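Local structure of ABC transporter sugar binding protein (Xanthomonas axonopodis pv. citri, 3UOR) at residues Tyr323-Ala335 and Pro342-Asp355. The protein probably binds maltose or a related sugar in the periplasm and delivers it to the membrane part of an ABC transporter. Sequence-based numbering, arbitrary orientation.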
# COMPACT_ATOMS: atom_id res chain seq x y z
N TYR A 323 -9.17 20.46 3.04
CA TYR A 323 -10.16 20.29 1.98
C TYR A 323 -10.08 18.88 1.40
O TYR A 323 -11.09 18.20 1.24
CB TYR A 323 -9.95 21.33 0.88
CG TYR A 323 -10.82 21.13 -0.35
CD1 TYR A 323 -12.11 21.62 -0.42
CD2 TYR A 323 -10.32 20.45 -1.46
CE1 TYR A 323 -12.90 21.43 -1.55
CE2 TYR A 323 -11.09 20.25 -2.59
CZ TYR A 323 -12.38 20.73 -2.63
OH TYR A 323 -13.13 20.52 -3.77
N LEU A 324 -8.86 18.43 1.11
CA LEU A 324 -8.65 17.11 0.53
C LEU A 324 -8.91 16.03 1.57
O LEU A 324 -8.96 14.85 1.22
CB LEU A 324 -7.24 16.98 -0.03
CG LEU A 324 -6.99 17.83 -1.27
CD1 LEU A 324 -5.54 17.71 -1.72
CD2 LEU A 324 -7.95 17.42 -2.39
N SER A 325 -9.08 16.44 2.83
CA SER A 325 -9.45 15.50 3.89
C SER A 325 -10.96 15.44 4.17
O SER A 325 -11.40 14.66 5.02
CB SER A 325 -8.73 15.85 5.19
OG SER A 325 -7.34 15.93 4.99
N GLN A 326 -11.75 16.25 3.47
CA GLN A 326 -13.21 16.20 3.62
C GLN A 326 -13.82 14.94 3.01
O GLN A 326 -13.52 14.58 1.86
CB GLN A 326 -13.85 17.44 3.00
CG GLN A 326 -13.43 18.76 3.69
CD GLN A 326 -14.02 19.98 2.99
OE1 GLN A 326 -14.73 19.84 2.00
NE2 GLN A 326 -13.73 21.17 3.50
N PRO A 327 -14.66 14.25 3.78
CA PRO A 327 -15.24 12.99 3.28
C PRO A 327 -15.81 13.07 1.87
O PRO A 327 -15.63 12.13 1.09
CB PRO A 327 -16.32 12.70 4.32
CG PRO A 327 -15.68 13.16 5.59
CD PRO A 327 -14.89 14.41 5.22
N GLN A 328 -16.48 14.16 1.53
CA GLN A 328 -17.11 14.26 0.22
C GLN A 328 -16.10 14.49 -0.90
O GLN A 328 -16.27 14.01 -2.02
CB GLN A 328 -18.19 15.35 0.22
CG GLN A 328 -19.30 15.03 1.20
CD GLN A 328 -20.48 15.96 1.09
OE1 GLN A 328 -20.55 16.81 0.20
NE2 GLN A 328 -21.43 15.81 2.01
N VAL A 329 -15.02 15.19 -0.58
CA VAL A 329 -13.96 15.36 -1.55
C VAL A 329 -13.25 14.02 -1.79
O VAL A 329 -12.92 13.66 -2.92
CB VAL A 329 -13.00 16.43 -1.09
CG1 VAL A 329 -11.83 16.54 -2.05
CG2 VAL A 329 -13.74 17.75 -0.99
N GLN A 330 -13.07 13.25 -0.72
CA GLN A 330 -12.39 11.97 -0.80
C GLN A 330 -13.23 10.95 -1.59
O GLN A 330 -12.68 10.17 -2.39
CB GLN A 330 -12.08 11.44 0.61
CG GLN A 330 -11.14 12.33 1.43
CD GLN A 330 -10.58 11.60 2.66
OE1 GLN A 330 -11.21 10.69 3.20
NE2 GLN A 330 -9.40 11.99 3.08
N ALA A 331 -14.54 10.95 -1.37
CA ALA A 331 -15.47 10.13 -2.15
C ALA A 331 -15.35 10.44 -3.64
O ALA A 331 -15.37 9.55 -4.48
CB ALA A 331 -16.92 10.37 -1.68
N ARG A 332 -15.22 11.72 -3.96
CA ARG A 332 -15.13 12.16 -5.35
C ARG A 332 -13.84 11.61 -5.94
O ARG A 332 -13.81 11.09 -7.06
CB ARG A 332 -15.13 13.68 -5.38
CG ARG A 332 -15.80 14.34 -6.55
CD ARG A 332 -15.88 15.86 -6.34
NE ARG A 332 -17.08 16.27 -5.59
CZ ARG A 332 -17.10 17.17 -4.60
NH1 ARG A 332 -15.99 17.80 -4.21
NH2 ARG A 332 -18.26 17.45 -4.00
N PHE A 333 -12.76 11.72 -5.16
CA PHE A 333 -11.45 11.23 -5.56
C PHE A 333 -11.50 9.75 -5.84
O PHE A 333 -10.97 9.27 -6.85
CB PHE A 333 -10.45 11.52 -4.45
CG PHE A 333 -9.01 11.42 -4.86
CD1 PHE A 333 -8.50 12.24 -5.85
CD2 PHE A 333 -8.16 10.54 -4.21
CE1 PHE A 333 -7.16 12.17 -6.21
CE2 PHE A 333 -6.83 10.46 -4.57
CZ PHE A 333 -6.33 11.27 -5.57
N HIS A 334 -12.14 9.00 -4.94
CA HIS A 334 -12.30 7.56 -5.13
C HIS A 334 -13.11 7.27 -6.40
O HIS A 334 -12.77 6.36 -7.18
CB HIS A 334 -13.00 6.93 -3.93
CG HIS A 334 -13.28 5.47 -4.09
ND1 HIS A 334 -14.49 4.99 -4.55
CD2 HIS A 334 -12.51 4.38 -3.87
CE1 HIS A 334 -14.46 3.67 -4.59
NE2 HIS A 334 -13.26 3.27 -4.18
N ALA A 335 -14.17 8.04 -6.60
CA ALA A 335 -15.07 7.82 -7.74
C ALA A 335 -14.30 7.94 -9.04
O ALA A 335 -14.52 7.17 -9.96
CB ALA A 335 -16.21 8.82 -7.71
N PRO A 342 -8.85 7.21 3.37
CA PRO A 342 -8.13 6.76 4.57
C PRO A 342 -8.94 6.93 5.84
O PRO A 342 -8.37 6.70 6.91
CB PRO A 342 -6.93 7.70 4.62
CG PRO A 342 -7.43 8.96 4.03
CD PRO A 342 -8.45 8.56 2.96
N ARG A 343 -10.22 7.31 5.76
CA ARG A 343 -11.01 7.55 6.99
C ARG A 343 -12.40 6.93 6.97
O ARG A 343 -13.01 6.80 5.92
CB ARG A 343 -11.09 9.06 7.32
CG ARG A 343 -11.69 9.94 6.25
CD ARG A 343 -11.63 11.44 6.62
NE ARG A 343 -12.19 11.70 7.94
CZ ARG A 343 -12.33 12.93 8.46
NH1 ARG A 343 -11.98 14.00 7.75
NH2 ARG A 343 -12.81 13.08 9.69
N ARG A 344 -12.90 6.54 8.13
CA ARG A 344 -14.15 5.78 8.20
C ARG A 344 -15.34 6.55 7.70
O ARG A 344 -16.24 5.98 7.10
CB ARG A 344 -14.45 5.36 9.63
CG ARG A 344 -13.40 4.48 10.17
CD ARG A 344 -13.91 3.64 11.28
NE ARG A 344 -12.77 2.93 11.84
CZ ARG A 344 -11.90 3.48 12.66
NH1 ARG A 344 -12.06 4.75 13.03
NH2 ARG A 344 -10.88 2.78 13.12
N SER A 345 -15.35 7.86 7.93
CA SER A 345 -16.56 8.58 7.59
C SER A 345 -16.73 8.70 6.07
O SER A 345 -17.85 8.75 5.58
CB SER A 345 -16.66 9.93 8.33
OG SER A 345 -15.67 10.84 7.92
N THR A 346 -15.64 8.71 5.32
CA THR A 346 -15.78 8.70 3.87
C THR A 346 -16.38 7.38 3.43
O THR A 346 -17.16 7.33 2.49
CB THR A 346 -14.46 8.89 3.16
OG1 THR A 346 -13.82 10.05 3.68
CG2 THR A 346 -14.69 9.08 1.67
N TRP A 347 -16.02 6.31 4.14
CA TRP A 347 -16.51 4.97 3.83
C TRP A 347 -17.99 4.81 4.14
O TRP A 347 -18.62 3.88 3.64
CB TRP A 347 -15.67 3.91 4.54
CG TRP A 347 -14.38 3.61 3.77
CD1 TRP A 347 -13.18 4.23 3.92
CD2 TRP A 347 -14.22 2.68 2.69
NE1 TRP A 347 -12.27 3.72 3.03
CE2 TRP A 347 -12.89 2.77 2.25
CE3 TRP A 347 -15.08 1.77 2.06
CZ2 TRP A 347 -12.39 1.98 1.22
CZ3 TRP A 347 -14.58 0.98 1.03
CH2 TRP A 347 -13.24 1.10 0.62
N LYS A 348 -18.54 5.70 4.97
CA LYS A 348 -19.96 5.62 5.32
C LYS A 348 -20.85 6.30 4.27
O LYS A 348 -22.04 6.06 4.23
CB LYS A 348 -20.23 6.21 6.71
CG LYS A 348 -19.63 5.39 7.86
CD LYS A 348 -19.71 6.17 9.16
CE LYS A 348 -18.57 5.79 10.11
NZ LYS A 348 -17.95 7.00 10.78
N LEU A 349 -20.26 7.15 3.44
CA LEU A 349 -21.01 7.80 2.36
C LEU A 349 -21.57 6.76 1.39
O LEU A 349 -20.89 5.79 1.05
CB LEU A 349 -20.13 8.82 1.62
CG LEU A 349 -19.69 10.00 2.50
CD1 LEU A 349 -18.71 10.88 1.77
CD2 LEU A 349 -20.93 10.82 2.95
N PRO A 350 -22.82 6.95 0.96
CA PRO A 350 -23.46 5.93 0.12
C PRO A 350 -22.64 5.54 -1.13
O PRO A 350 -22.61 4.38 -1.50
CB PRO A 350 -24.79 6.58 -0.26
CG PRO A 350 -25.09 7.51 0.91
CD PRO A 350 -23.74 8.04 1.32
N SER A 351 -22.00 6.52 -1.75
CA SER A 351 -21.06 6.30 -2.84
C SER A 351 -20.13 5.08 -2.59
O SER A 351 -19.93 4.24 -3.47
CB SER A 351 -20.24 7.59 -3.02
OG SER A 351 -19.26 7.51 -4.04
N LEU A 352 -19.58 4.99 -1.39
CA LEU A 352 -18.66 3.91 -1.03
C LEU A 352 -19.35 2.73 -0.35
O LEU A 352 -19.06 1.58 -0.64
CB LEU A 352 -17.54 4.46 -0.13
CG LEU A 352 -16.38 5.05 -0.93
CD1 LEU A 352 -15.85 6.30 -0.33
CD2 LEU A 352 -15.27 4.01 -1.09
N ALA A 353 -20.27 3.03 0.56
CA ALA A 353 -20.90 2.01 1.38
C ALA A 353 -21.74 1.02 0.58
O ALA A 353 -21.96 -0.11 1.03
CB ALA A 353 -21.75 2.67 2.45
N ASN A 354 -22.23 1.45 -0.58
CA ASN A 354 -23.01 0.60 -1.47
C ASN A 354 -22.20 0.03 -2.65
O ASN A 354 -22.78 -0.48 -3.61
CB ASN A 354 -24.21 1.38 -2.01
CG ASN A 354 -25.13 1.85 -0.91
OD1 ASN A 354 -25.39 1.13 0.06
ND2 ASN A 354 -25.63 3.08 -1.05
N ASP A 355 -20.88 0.17 -2.60
CA ASP A 355 -20.03 -0.31 -3.68
C ASP A 355 -19.56 -1.70 -3.28
O ASP A 355 -18.72 -1.85 -2.40
CB ASP A 355 -18.84 0.64 -3.88
CG ASP A 355 -17.95 0.26 -5.07
OD1 ASP A 355 -17.96 -0.93 -5.48
OD2 ASP A 355 -17.24 1.14 -5.59
O HOH W 1 -16.98 6.40 -5.13
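The hydroxyl OG1 of Thr346 donates to the amide oxygen OE1 of Gln330 over 2.7 Å, tying helix 327-337 to the short helix 344-348 of this periplasmic binding protein. The axis of the 327-335 part passes 8.7 Å from that of the weakly bonded turn 344-348, at -66°. Gln330 reaches across because its CG lies beside the backbone N (chi1 -62°) and the chain then runs extended. Its NE2 turns back to Leu324 O in a weak bond that adds a second, looser hold on the amide, with the ring of Pro342 packed against it. Nearby, Arg343 NH1 gives a hydrogen bond to Ser325 O at 2.9 Å, the acceptor lying close to the guanidinium plane. The same NH1 also bonds Ile115 O, while NE forms a salt bridge with Asp120 OD1, which is also hydrogen-bonded to Ser345 OG. Pro327 CG lies over one guanidinium face of Arg343, offset toward its rim. Further along, CD1 of Leu349 packs against Pro327 CB and Ala331 CB, both at 3.9 Å. At the far end of the contact, Leu352 CD2 sits over the His334 ring in a CH-pi contact, 3.6 Å from its centroid. One water, in the ring plane, bridges His334 ND1 at 2.9 Å and Ser351 OG at 2.8 Å.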